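Local coordinates for protein DNA polymerase (Pyrobaculum calidifontis, PDB 5MDN) that probably catalyses template-directed DNA synthesis, adding nucleotides from deoxyribonucleoside triphosphates to a growing strand with release of diphosphate, as a family B DNA polymerase, at residues R60-E65 / R93-A98; R39-A44 / F81-A86; K602-G607 / I614-F619; G411-V416 / V596-A601. One frame throughout, in Å; residues are numbered along the deposited sequence.

Contact 1: R60-E65 / R93-A98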
loop_
_atom_site.group_PDB
_atom_site.type_symbol
_atom_site.label_atom_id
_atom_site.label_comp_id
_atom_site.label_asym_id
_atom_site.label_seq_id
_atom_site.Cartn_x
_atom_site.Cartn_y
_atom_site.Cartn_z
ATOM N N ARG A 60 24.531 -32.422 12.019
ATOM C CA ARG A 60 23.790 -33.640 11.712
ATOM C C ARG A 60 22.494 -33.376 10.956
ATOM O O ARG A 60 21.949 -34.308 10.356
ATOM C CB ARG A 60 23.467 -34.411 12.994
ATOM C CG ARG A 60 22.510 -33.689 13.931
ATOM C CD ARG A 60 21.590 -34.658 14.650
ATOM N NE ARG A 60 20.311 -34.798 13.960
ATOM C CZ ARG A 60 20.035 -35.758 13.084
ATOM N NH1 ARG A 60 20.948 -36.673 12.791
ATOM N NH2 ARG A 60 18.842 -35.808 12.508
ATOM N N VAL A 61 21.983 -32.146 10.978
ATOM C CA VAL A 61 20.694 -31.850 10.362
ATOM C C VAL A 61 20.891 -31.151 9.021
ATOM O O VAL A 61 20.048 -31.263 8.124
ATOM C CB VAL A 61 19.808 -31.016 11.310
ATOM C CG1 VAL A 61 20.359 -29.609 11.481
ATOM C CG2 VAL A 61 18.367 -30.987 10.818
ATOM N N ALA A 62 22.008 -30.450 8.862
ATOM C CA ALA A 62 22.285 -29.689 7.651
ATOM C C ALA A 62 23.747 -29.251 7.681
ATOM O O ALA A 62 24.348 -29.178 8.757
ATOM C CB ALA A 62 21.360 -28.466 7.534
ATOM N N PRO A 63 24.331 -28.954 6.519
ATOM C CA PRO A 63 25.721 -28.477 6.500
ATOM C C PRO A 63 25.837 -27.079 7.088
ATOM O O PRO A 63 24.988 -26.215 6.860
ATOM C CB PRO A 63 26.083 -28.493 5.010
ATOM C CG PRO A 63 24.777 -28.402 4.301
ATOM C CD PRO A 63 23.799 -29.148 5.160
ATOM N N VAL A 64 26.904 -26.865 7.855
ATOM C CA VAL A 64 27.148 -25.610 8.555
ATOM C C VAL A 64 28.495 -25.059 8.108
ATOM O O VAL A 64 29.493 -25.788 8.083
ATOM C CB VAL A 64 27.118 -25.798 10.084
ATOM C CG1 VAL A 64 27.408 -24.483 10.790
ATOM C CG2 VAL A 64 25.772 -26.359 10.521
ATOM N N GLU A 65 28.519 -23.773 7.750
ATOM C CA GLU A 65 29.771 -23.138 7.350
ATOM C C GLU A 65 30.659 -22.864 8.556
ATOM O O GLU A 65 31.860 -23.162 8.536
ATOM C CB GLU A 65 29.482 -21.843 6.588
ATOM C CG GLU A 65 30.711 -21.195 5.969
ATOM C CD GLU A 65 31.109 -21.830 4.652
ATOM O OE1 GLU A 65 30.215 -22.327 3.935
ATOM O OE2 GLU A 65 32.317 -21.832 4.333
ATOM N N ARG A 93 15.903 -22.967 8.107
ATOM C CA ARG A 93 14.798 -23.436 8.942
ATOM C C ARG A 93 15.171 -24.711 9.689
ATOM O O ARG A 93 14.911 -24.836 10.890
ATOM C CB ARG A 93 13.541 -23.680 8.104
ATOM C CG ARG A 93 12.786 -22.446 7.642
ATOM C CD ARG A 93 11.979 -21.849 8.796
ATOM N NE ARG A 93 11.257 -20.641 8.407
ATOM C CZ ARG A 93 10.090 -20.658 7.770
ATOM N NH1 ARG A 93 9.525 -21.818 7.465
ATOM N NH2 ARG A 93 9.486 -19.522 7.441
ATOM N N LYS A 94 15.765 -25.679 8.983
ATOM C CA LYS A 94 16.210 -26.909 9.630
ATOM C C LYS A 94 17.170 -26.611 10.772
ATOM O O LYS A 94 17.081 -27.219 11.845
ATOM C CB LYS A 94 16.861 -27.836 8.603
ATOM C CG LYS A 94 15.902 -28.370 7.552
ATOM C CD LYS A 94 16.584 -29.384 6.649
ATOM C CE LYS A 94 17.533 -28.708 5.670
ATOM N NZ LYS A 94 18.101 -29.677 4.689
ATOM N N LEU A 95 18.098 -25.677 10.559
ATOM C CA LEU A 95 19.066 -25.348 11.598
ATOM C C LEU A 95 18.422 -24.547 12.724
ATOM O O LEU A 95 18.781 -24.717 13.893
ATOM C CB LEU A 95 20.240 -24.585 10.991
ATOM C CG LEU A 95 20.995 -25.368 9.918
ATOM C CD1 LEU A 95 21.836 -24.444 9.063
ATOM C CD2 LEU A 95 21.864 -26.436 10.558
ATOM N N ARG A 96 17.476 -23.663 12.390
ATOM C CA ARG A 96 16.768 -22.897 13.414
ATOM C C ARG A 96 16.077 -23.815 14.417
ATOM O O ARG A 96 16.272 -23.688 15.631
ATOM C CB ARG A 96 15.753 -21.959 12.760
ATOM C CG ARG A 96 14.666 -21.480 13.710
ATOM C CD ARG A 96 13.779 -20.428 13.067
ATOM N NE ARG A 96 12.606 -20.136 13.887
ATOM C CZ ARG A 96 11.994 -18.957 13.923
ATOM N NH1 ARG A 96 12.452 -17.948 13.195
ATOM N NH2 ARG A 96 10.931 -18.783 14.695
ATOM N N GLU A 97 15.251 -24.738 13.923
ATOM C CA GLU A 97 14.511 -25.625 14.814
ATOM C C GLU A 97 15.446 -26.564 15.566
ATOM O O GLU A 97 15.275 -26.789 16.771
ATOM C CB GLU A 97 13.479 -26.414 14.012
ATOM C CG GLU A 97 12.392 -25.550 13.392
ATOM C CD GLU A 97 11.651 -26.258 12.274
ATOM O OE1 GLU A 97 12.085 -27.362 11.880
ATOM O OE2 GLU A 97 10.633 -25.713 11.795
ATOM N N ALA A 98 16.433 -27.131 14.868
ATOM C CA ALA A 98 17.384 -28.027 15.518
ATOM C C ALA A 98 18.204 -27.302 16.578
ATOM O O ALA A 98 18.540 -27.885 17.615
ATOM C CB ALA A 98 18.303 -28.663 14.476
#

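Contact 2: R39-A44 / F81-A86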
loop_
_atom_site.group_PDB
_atom_site.type_symbol
_atom_site.label_atom_id
_atom_site.label_comp_id
_atom_site.label_asym_id
_atom_site.label_seq_id
_atom_site.Cartn_x
_atom_site.Cartn_y
_atom_site.Cartn_z
ATOM N N ARG A 39 27.153 -15.223 3.113
ATOM C CA ARG A 39 26.459 -16.455 3.469
ATOM C C ARG A 39 25.422 -16.166 4.543
ATOM O O ARG A 39 25.637 -15.290 5.391
ATOM C CB ARG A 39 27.437 -17.541 3.948
ATOM C CG ARG A 39 28.449 -17.940 2.887
ATOM C CD ARG A 39 29.007 -19.333 3.082
ATOM N NE ARG A 39 29.277 -19.967 1.794
ATOM C CZ ARG A 39 30.281 -19.634 0.987
ATOM N NH1 ARG A 39 31.123 -18.667 1.326
ATOM N NH2 ARG A 39 30.442 -20.268 -0.166
ATOM N N PRO A 40 24.297 -16.880 4.539
ATOM C CA PRO A 40 23.242 -16.614 5.522
ATOM C C PRO A 40 23.631 -17.088 6.914
ATOM O O PRO A 40 24.505 -17.938 7.095
ATOM C CB PRO A 40 22.047 -17.407 4.982
ATOM C CG PRO A 40 22.667 -18.522 4.209
ATOM C CD PRO A 40 23.940 -17.976 3.621
ATOM N N TYR A 41 22.952 -16.523 7.910
ATOM C CA TYR A 41 23.265 -16.807 9.304
ATOM C C TYR A 41 22.072 -16.441 10.177
ATOM O O TYR A 41 21.137 -15.766 9.740
ATOM C CB TYR A 41 24.517 -16.048 9.754
ATOM C CG TYR A 41 24.359 -14.545 9.742
ATOM C CD1 TYR A 41 23.858 -13.867 10.850
ATOM C CD2 TYR A 41 24.704 -13.801 8.623
ATOM C CE1 TYR A 41 23.709 -12.492 10.841
ATOM C CE2 TYR A 41 24.560 -12.426 8.605
ATOM C CZ TYR A 41 24.062 -11.778 9.718
ATOM O OH TYR A 41 23.917 -10.409 9.707
ATOM N N PHE A 42 22.120 -16.905 11.424
ATOM C CA PHE A 42 21.205 -16.452 12.461
ATOM C C PHE A 42 21.910 -16.564 13.807
ATOM O O PHE A 42 22.945 -17.224 13.935
ATOM C CB PHE A 42 19.896 -17.251 12.452
ATOM C CG PHE A 42 20.059 -18.700 12.821
ATOM C CD1 PHE A 42 20.447 -19.634 11.874
ATOM C CD2 PHE A 42 19.804 -19.129 14.113
ATOM C CE1 PHE A 42 20.590 -20.969 12.216
ATOM C CE2 PHE A 42 19.945 -20.460 14.458
ATOM C CZ PHE A 42 20.339 -21.380 13.510
ATOM N N TYR A 43 21.337 -15.911 14.812
ATOM C CA TYR A 43 21.916 -15.876 16.146
ATOM C C TYR A 43 21.211 -16.858 17.074
ATOM O O TYR A 43 20.034 -17.183 16.895
ATOM C CB TYR A 43 21.845 -14.470 16.749
ATOM C CG TYR A 43 22.569 -13.410 15.952
ATOM C CD1 TYR A 43 23.951 -13.433 15.820
ATOM C CD2 TYR A 43 21.870 -12.375 15.346
ATOM C CE1 TYR A 43 24.616 -12.458 15.096
ATOM C CE2 TYR A 43 22.526 -11.396 14.623
ATOM C CZ TYR A 43 23.897 -11.443 14.502
ATOM O OH TYR A 43 24.551 -10.469 13.781
ATOM N N ALA A 44 21.955 -17.335 18.069
ATOM C CA ALA A 44 21.430 -18.216 19.104
ATOM C C ALA A 44 21.932 -17.706 20.445
ATOM O O ALA A 44 23.144 -17.623 20.661
ATOM C CB ALA A 44 21.874 -19.661 18.869
ATOM N N PHE A 81 26.038 -14.213 21.868
ATOM C CA PHE A 81 25.277 -15.077 20.976
ATOM C C PHE A 81 26.213 -16.024 20.239
ATOM O O PHE A 81 27.407 -15.758 20.077
ATOM C CB PHE A 81 24.479 -14.275 19.933
ATOM C CG PHE A 81 23.439 -13.368 20.518
ATOM C CD1 PHE A 81 22.184 -13.852 20.840
ATOM C CD2 PHE A 81 23.704 -12.023 20.711
ATOM C CE1 PHE A 81 21.217 -13.021 21.364
ATOM C CE2 PHE A 81 22.741 -11.186 21.234
ATOM C CZ PHE A 81 21.494 -11.686 21.562
ATOM N N LEU A 82 25.645 -17.143 19.795
ATOM C CA LEU A 82 26.265 -17.979 18.778
ATOM C C LEU A 82 25.739 -17.549 17.414
ATOM O O LEU A 82 24.525 -17.526 17.190
ATOM C CB LEU A 82 25.969 -19.459 19.024
ATOM C CG LEU A 82 26.496 -20.087 20.316
ATOM C CD1 LEU A 82 26.282 -21.594 20.297
ATOM C CD2 LEU A 82 27.965 -19.754 20.525
ATOM N N LYS A 83 26.650 -17.213 16.504
ATOM C CA LYS A 83 26.283 -16.835 15.140
ATOM C C LYS A 83 26.429 -18.070 14.257
ATOM O O LYS A 83 27.507 -18.371 13.742
ATOM C CB LYS A 83 27.136 -15.671 14.649
ATOM C CG LYS A 83 26.781 -15.204 13.245
ATOM C CD LYS A 83 27.817 -14.241 12.685
ATOM C CE LYS A 83 27.343 -13.631 11.373
ATOM N NZ LYS A 83 28.422 -12.869 10.688
ATOM N N VAL A 84 25.327 -18.794 14.085
ATOM C CA VAL A 84 25.320 -20.000 13.264
ATOM C C VAL A 84 25.224 -19.589 11.802
ATOM O O VAL A 84 24.302 -18.867 11.409
ATOM C CB VAL A 84 24.156 -20.923 13.651
ATOM C CG1 VAL A 84 24.139 -22.153 12.758
ATOM C CG2 VAL A 84 24.247 -21.309 15.122
ATOM N N VAL A 85 26.169 -20.056 10.992
ATOM C CA VAL A 85 26.285 -19.655 9.595
ATOM C C VAL A 85 25.999 -20.881 8.735
ATOM O O VAL A 85 26.787 -21.835 8.712
ATOM C CB VAL A 85 27.666 -19.065 9.283
ATOM C CG1 VAL A 85 27.710 -18.544 7.853
ATOM C CG2 VAL A 85 28.001 -17.956 10.271
ATOM N N ALA A 86 24.873 -20.855 8.028
ATOM C CA ALA A 86 24.505 -21.927 7.120
ATOM C C ALA A 86 25.260 -21.802 5.800
ATOM O O ALA A 86 25.821 -20.753 5.470
ATOM C CB ALA A 86 23.000 -21.920 6.859
#

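Contact 3: K602-G607 / I614-F619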
loop_
_atom_site.group_PDB
_atom_site.type_symbol
_atom_site.label_atom_id
_atom_site.label_comp_id
_atom_site.label_asym_id
_atom_site.label_seq_id
_atom_site.Cartn_x
_atom_site.Cartn_y
_atom_site.Cartn_z
ATOM N N LYS A 602 -18.176 9.725 14.773
ATOM C CA LYS A 602 -16.842 9.156 14.612
ATOM C C LYS A 602 -16.115 9.941 13.528
ATOM O O LYS A 602 -16.550 11.035 13.155
ATOM C CB LYS A 602 -16.927 7.663 14.271
ATOM C CG LYS A 602 -18.360 7.157 14.147
ATOM C CD LYS A 602 -18.455 5.723 13.656
ATOM C CE LYS A 602 -18.566 4.726 14.801
ATOM N NZ LYS A 602 -18.593 3.320 14.287
ATOM N N LYS A 603 -15.006 9.405 13.023
ATOM C CA LYS A 603 -14.351 9.988 11.851
ATOM C C LYS A 603 -14.946 9.391 10.573
ATOM O O LYS A 603 -14.283 8.745 9.763
ATOM C CB LYS A 603 -12.841 9.794 11.919
ATOM C CG LYS A 603 -12.084 10.592 10.855
ATOM C CD LYS A 603 -10.577 10.430 10.937
ATOM C CE LYS A 603 -9.893 11.142 9.774
ATOM N NZ LYS A 603 -10.017 12.628 9.837
ATOM N N ARG A 604 -16.244 9.622 10.415
ATOM C CA ARG A 604 -16.994 9.239 9.222
ATOM C C ARG A 604 -17.560 10.527 8.637
ATOM O O ARG A 604 -18.527 11.082 9.170
ATOM C CB ARG A 604 -18.094 8.238 9.559
ATOM C CG ARG A 604 -18.972 7.887 8.379
ATOM C CD ARG A 604 -18.132 7.252 7.294
ATOM N NE ARG A 604 -18.906 6.775 6.152
ATOM C CZ ARG A 604 -19.095 7.476 5.038
ATOM N NH1 ARG A 604 -18.566 8.686 4.908
ATOM N NH2 ARG A 604 -19.812 6.965 4.046
ATOM N N TYR A 605 -16.964 11.005 7.546
ATOM C CA TYR A 605 -17.359 12.293 7.006
ATOM C C TYR A 605 -17.049 12.354 5.519
ATOM O O TYR A 605 -16.247 11.577 4.992
ATOM C CB TYR A 605 -16.658 13.451 7.736
ATOM C CG TYR A 605 -15.172 13.549 7.462
ATOM C CD1 TYR A 605 -14.261 12.810 8.203
ATOM C CD2 TYR A 605 -14.683 14.390 6.469
ATOM C CE1 TYR A 605 -12.904 12.898 7.958
ATOM C CE2 TYR A 605 -13.328 14.484 6.215
ATOM C CZ TYR A 605 -12.442 13.736 6.962
ATOM O OH TYR A 605 -11.091 13.828 6.712
ATOM N N ALA A 606 -17.708 13.296 4.854
ATOM C CA ALA A 606 -17.375 13.704 3.501
ATOM C C ALA A 606 -17.000 15.179 3.513
ATOM O O ALA A 606 -17.502 15.953 4.334
ATOM C CB ALA A 606 -18.541 13.462 2.541
ATOM N N GLY A 607 -16.117 15.566 2.600
ATOM C CA GLY A 607 -15.632 16.932 2.579
ATOM C C GLY A 607 -15.443 17.484 1.183
ATOM O O GLY A 607 -15.001 16.771 0.277
ATOM N N ILE A 614 -14.592 16.129 -3.988
ATOM C CA ILE A 614 -15.107 15.532 -2.762
ATOM C C ILE A 614 -14.214 14.353 -2.391
ATOM O O ILE A 614 -13.797 13.577 -3.260
ATOM C CB ILE A 614 -16.577 15.089 -2.933
ATOM C CG1 ILE A 614 -17.530 16.290 -3.048
ATOM C CG2 ILE A 614 -17.020 14.179 -1.793
ATOM C CD1 ILE A 614 -17.607 16.897 -4.440
ATOM N N ASP A 615 -13.919 14.209 -1.101
ATOM C CA ASP A 615 -13.297 12.996 -0.591
ATOM C C ASP A 615 -14.076 12.491 0.614
ATOM O O ASP A 615 -14.682 13.267 1.357
ATOM C CB ASP A 615 -11.803 13.203 -0.243
ATOM C CG ASP A 615 -11.554 14.378 0.700
ATOM O OD1 ASP A 615 -12.418 14.702 1.541
ATOM O OD2 ASP A 615 -10.462 14.978 0.603
ATOM N N ILE A 616 -14.073 11.173 0.782
ATOM C CA ILE A 616 -14.962 10.494 1.717
ATOM C C ILE A 616 -14.120 9.598 2.610
ATOM O O ILE A 616 -13.323 8.794 2.115
ATOM C CB ILE A 616 -16.042 9.675 0.984
ATOM C CG1 ILE A 616 -16.871 10.585 0.074
ATOM C CG2 ILE A 616 -16.938 8.961 1.983
ATOM C CD1 ILE A 616 -17.849 9.850 -0.812
ATOM N N VAL A 617 -14.294 9.735 3.921
ATOM C CA VAL A 617 -13.498 9.015 4.908
ATOM C C VAL A 617 -14.440 8.190 5.770
ATOM O O VAL A 617 -15.467 8.697 6.235
ATOM C CB VAL A 617 -12.666 9.976 5.779
ATOM C CG1 VAL A 617 -11.875 9.197 6.824
ATOM C CG2 VAL A 617 -11.739 10.813 4.913
ATOM N N GLY A 618 -14.092 6.925 5.981
ATOM C CA GLY A 618 -14.959 6.004 6.682
ATOM C C GLY A 618 -15.880 5.231 5.751
ATOM O O GLY A 618 -16.153 5.627 4.619
ATOM N N PHE A 619 -16.368 4.101 6.254
ATOM C CA PHE A 619 -17.156 3.173 5.449
ATOM C C PHE A 619 -18.553 3.727 5.181
ATOM O O PHE A 619 -18.748 4.535 4.273
ATOM C CB PHE A 619 -17.266 1.817 6.148
ATOM C CG PHE A 619 -17.571 0.680 5.220
ATOM C CD1 PHE A 619 -16.546 -0.002 4.589
ATOM C CD2 PHE A 619 -18.879 0.288 4.979
ATOM C CE1 PHE A 619 -16.814 -1.054 3.736
ATOM C CE2 PHE A 619 -19.156 -0.765 4.124
ATOM C CZ PHE A 619 -18.120 -1.437 3.502
#

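Contact 4: G411-V416 / V596-A601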
loop_
_atom_site.group_PDB
_atom_site.type_symbol
_atom_site.label_atom_id
_atom_site.label_comp_id
_atom_site.label_asym_id
_atom_site.label_seq_id
_atom_site.Cartn_x
_atom_site.Cartn_y
_atom_site.Cartn_z
ATOM N N GLY A 411 -23.584 16.518 11.605
ATOM C CA GLY A 411 -24.230 17.640 10.960
ATOM C C GLY A 411 -23.321 18.277 9.925
ATOM O O GLY A 411 -22.251 17.761 9.601
ATOM N N LEU A 412 -23.785 19.416 9.414
ATOM C CA LEU A 412 -23.124 20.133 8.333
ATOM C C LEU A 412 -22.313 21.298 8.888
ATOM O O LEU A 412 -22.787 22.044 9.749
ATOM C CB LEU A 412 -24.157 20.645 7.326
ATOM C CG LEU A 412 -23.677 21.104 5.948
ATOM C CD1 LEU A 412 -23.267 19.915 5.101
ATOM C CD2 LEU A 412 -24.765 21.912 5.255
ATOM N N TYR A 413 -21.086 21.447 8.387
ATOM C CA TYR A 413 -20.187 22.511 8.811
ATOM C C TYR A 413 -19.521 23.119 7.586
ATOM O O TYR A 413 -19.077 22.394 6.691
ATOM C CB TYR A 413 -19.112 21.996 9.780
ATOM C CG TYR A 413 -19.659 21.312 11.014
ATOM C CD1 TYR A 413 -19.946 19.953 11.005
ATOM C CD2 TYR A 413 -19.884 22.023 12.184
ATOM C CE1 TYR A 413 -20.443 19.321 12.128
ATOM C CE2 TYR A 413 -20.382 21.400 13.313
ATOM C CZ TYR A 413 -20.659 20.050 13.278
ATOM O OH TYR A 413 -21.152 19.426 14.401
ATOM N N SER A 414 -19.447 24.447 7.551
ATOM C CA SER A 414 -18.884 25.178 6.423
ATOM C C SER A 414 -17.551 25.809 6.807
ATOM O O SER A 414 -17.372 26.258 7.944
ATOM C CB SER A 414 -19.850 26.263 5.937
ATOM O OG SER A 414 -21.067 25.694 5.486
ATOM N N ASP A 415 -16.621 25.839 5.847
ATOM C CA ASP A 415 -15.289 26.411 6.027
ATOM C C ASP A 415 -14.546 25.752 7.183
ATOM O O ASP A 415 -14.521 26.286 8.295
ATOM C CB ASP A 415 -15.376 27.925 6.250
ATOM C CG ASP A 415 -15.869 28.670 5.025
ATOM O OD1 ASP A 415 -15.552 28.236 3.896
ATOM O OD2 ASP A 415 -16.567 29.692 5.191
ATOM N N VAL A 416 -13.919 24.606 6.929
ATOM C CA VAL A 416 -13.277 23.810 7.968
ATOM C C VAL A 416 -11.840 23.532 7.556
ATOM O O VAL A 416 -11.583 23.129 6.416
ATOM C CB VAL A 416 -14.031 22.489 8.219
ATOM C CG1 VAL A 416 -13.285 21.626 9.225
ATOM C CG2 VAL A 416 -15.451 22.767 8.691
ATOM N N VAL A 596 -18.237 20.368 5.169
ATOM C CA VAL A 596 -17.977 19.044 5.730
ATOM C C VAL A 596 -19.278 18.494 6.296
ATOM O O VAL A 596 -20.076 19.234 6.881
ATOM C CB VAL A 596 -16.887 19.082 6.828
ATOM C CG1 VAL A 596 -16.723 17.717 7.485
ATOM C CG2 VAL A 596 -15.565 19.537 6.257
ATOM N N LEU A 597 -19.492 17.194 6.116
ATOM C CA LEU A 597 -20.685 16.509 6.602
ATOM C C LEU A 597 -20.267 15.328 7.470
ATOM O O LEU A 597 -19.736 14.336 6.961
ATOM C CB LEU A 597 -21.551 16.048 5.435
ATOM C CG LEU A 597 -22.664 15.055 5.762
ATOM C CD1 LEU A 597 -23.706 15.674 6.681
ATOM C CD2 LEU A 597 -23.292 14.575 4.473
ATOM N N PHE A 598 -20.514 15.432 8.774
ATOM C CA PHE A 598 -20.352 14.310 9.689
ATOM C C PHE A 598 -21.679 13.568 9.794
ATOM O O PHE A 598 -22.689 14.147 10.210
ATOM C CB PHE A 598 -19.895 14.784 11.068
ATOM C CG PHE A 598 -18.412 15.009 11.178
ATOM C CD1 PHE A 598 -17.857 16.245 10.887
ATOM C CD2 PHE A 598 -17.574 13.985 11.589
ATOM C CE1 PHE A 598 -16.492 16.451 10.996
ATOM C CE2 PHE A 598 -16.211 14.184 11.701
ATOM C CZ PHE A 598 -15.669 15.418 11.403
ATOM N N THR A 599 -21.679 12.291 9.416
ATOM C CA THR A 599 -22.889 11.482 9.489
ATOM C C THR A 599 -23.064 10.827 10.853
ATOM O O THR A 599 -24.197 10.678 11.328
ATOM C CB THR A 599 -22.877 10.407 8.398
ATOM O OG1 THR A 599 -21.756 9.534 8.594
ATOM C CG2 THR A 599 -22.780 11.048 7.021
ATOM N N GLU A 600 -21.967 10.432 11.493
ATOM C CA GLU A 600 -22.003 9.790 12.796
ATOM C C GLU A 600 -20.998 10.473 13.712
ATOM O O GLU A 600 -20.237 11.349 13.293
ATOM C CB GLU A 600 -21.693 8.290 12.668
ATOM C CG GLU A 600 -22.647 7.563 11.732
ATOM C CD GLU A 600 -22.166 6.177 11.340
ATOM O OE1 GLU A 600 -21.105 5.735 11.838
ATOM O OE2 GLU A 600 -22.859 5.533 10.520
ATOM N N ALA A 601 -20.990 10.059 14.977
ATOM C CA ALA A 601 -20.091 10.650 15.967
ATOM C C ALA A 601 -18.719 9.990 15.961
ATOM O O ALA A 601 -18.141 9.719 17.016
ATOM C CB ALA A 601 -20.728 10.565 17.349
#

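Contact 1: R60-E65 / R93-A98
Val61 and Ala62, on the loop leading into strand 64-74, run beside one flank of helix 93-98, facing Lys94 and Leu95 with both pairs of CA atoms 6.7 Å apart. The backbones do not bond to each other; side chains bridge the gap, and the contact is almost wholly apolar. Val61 divides its two methyls along the helix. CG1, lying between the backbone N and the carbonyl carbon (chi1 69°), reaches Leu95 CD2 at 3.6 Å and Ala98 CB, one turn further on, at 3.8 Å. CG2 rests against Lys94 CB at 4.1 Å. Leu95 supplies the other half through its CD2 branch, which also meets Ala62 CB at 3.7 Å and Val64 CG2 at 3.9 Å, so that one methyl gathers three residues of the loop and strand. Lys94 also lends its stem, CE lying 4.3 Å from Ala62 CB, while NZ makes a long, weak ion pair with Asp91. An alanine at Val61 is likely to leave Ala98 CB and one side of Leu95 CD2 without their apolar partner. Val64 and Ala98 both also touch Leu58 of helix 51-58, bringing the two helices together over one face of the four-stranded antiparallel sheet. This is the beta-alpha-beta-beta-alpha-beta order of a ferredoxin-like fold, here in the N-terminal part of the polymerase.

Contact 2: R39-A44 / F81-A86
Phe42 and Val84 form a hydrogen-bonded pair between strands 41-44 and 81-86, the two central, antiparallel strands of the ferredoxin-like sheet; the short segments meet at 156°. Phe42 N to Val84 O and the return bond from Val84 N to Phe42 O are both 2.9 Å. Ala44 and Leu82 form a second such pair, while towards the other end Ala86 N gives Pro40 O only a weak bond. Side chains alternate: Tyr41, Tyr43 and Lys83 lie on one face, Phe42, Val84, Ala44 and Leu82 on the other. Lys83 can be followed across the first face. Its CB lies 4.1 Å from Tyr43 CD1, beside that ring. CG touches both tyrosines, 4.0 Å from Tyr43 CE1 and as far from Tyr41 CD1. With CG anti to the backbone N (chi1 -179°) and the chain extended beyond it, the lysine travels on over Tyr41. CE sits above that ring, 3.5 Å from Tyr41 CG, in a CH-pi contact, and NZ completes a cation-pi interaction 4.3 Å from the Tyr41 ring centroid, just 8° off the normal. The ammonium group is thus carried over the aromatic face by a stem whose CE is itself packed on it. Tyr43 also meets Phe81, the two rings oblique. On the other face, Phe42 packs on Val92, Leu95 and Ala99 of helix 92-100; Val84 CB lies over its ring in a CH-pi contact, while Val84 CG1 touches Phe42 CE1 at 3.8 Å.

Contact 3: K602-G607 / I614-F619
Tyr605 and Val617 leave paired strands of a beta hairpin in the same direction, flank to flank. The ring turns its face to the valine: Val617 CB is 4.1 Å from the Tyr605 ring centroid, a CH-pi contact, and Val617 CG2 reaches Tyr605 CZ at 3.6 Å. A chi1 of 70° places the ring between the backbone N and the carbonyl carbon and lets it lean across to its neighbour. Beneath the pair, the Tyr605 N to Val617 O and Val617 N to Tyr605 O bonds, 3.0 and 2.9 Å, hold the register; Gly607 and Asp615 repeat the pattern. Arg604 takes the opposite face, with Ala606 and Ile616. Its chain bends at CG (chi2 61°) and brings the guanidinium over the end of the second strand, with Gly618 O above one flat side. Arg604 NH2 lies 2.7 Å from Phe619 O. NH1 lies 3.4 Å from Ile616 CG2 and bonds weakly to Val617 O. A leucine in place of Arg604 would probably lose this weak bond and take the positive charge away from the carbonyl oxygens of Gly618 and Phe619. Asp615, on the Tyr605 face, is held by Tyr593, whose OH bonds its OD1. Helix 628-643 covers Ala606 and Ile614, Phe565 meets the Tyr605 ring edge-to-face, strand 595-598 bonds along strand 605-609, and Ile616 on the far strand makes a backbone bond with Glu287, a loop residue far earlier in the chain.

Contact 4: G411-V416 / V596-A601
Val596, the first residue of this segment, faces Tyr413, and two backbone bonds join them: Val596 N to Tyr413 O at 2.7 Å and Tyr413 N to Val596 O at 2.9 Å. The strands run antiparallel, at 159°. Val596 CG2 meets Val416 CB at 3.9 Å, the two valines crossing at about a right angle. Next comes Leu597, whose side chain leaves on the opposite face together with Leu412. Its CB lies 4.2 Å from Leu412 CD1, and both leucines pack on Ile641 of helix 628-643. Phe598 returns to the face of Val596. Its N bonds Gly411 O at 3.0 Å, while Gly411 N gives Phe598 O a weak bond in return. The phenyl ring touches that of Tyr413 where Phe598 CD1 stands 4.2 Å from Tyr413 CE1; Tyr413 OH turns elsewhere, bonding Lys409 O. Beyond Phe598, Thr599 leads the chain away from strand 411-413. That strand is the outermost within the chain of a four-stranded sheet; after it the chain bends sharply at Ser414 and Asp415, where Asp415 forms a salt bridge with Arg610, and enters strand 416-420 of the five-stranded sheet, consistent with the polymerase palm. Polar groups meet here only as backbone amides and carbonyls, which implies that these fix the register while aliphatic and aromatic groups pack on both faces.

In the fold
From the N terminus, contact 2 opens first at 39-44 and contact 1 at 60-65; contact 2 closes at 81-86 before contact 1 closes at 93-98, so the two loops cross. They touch, Glu65 N probably bonding Val85 O, and together they tie helix 92-100 and three strands of the N-terminal ferredoxin-like unit. Much later, contact 4 joins 411-416 to 596-601, closing a loop of 179 residues. Contact 3 follows in series as a local hairpin of 602-607 with 614-619. Contacts 3 and 4 share a sheet, their centres about 9 Å apart, whereas the centres of contacts 1 and 4 lie about 61 Å apart, on opposite sides of the chain's centre.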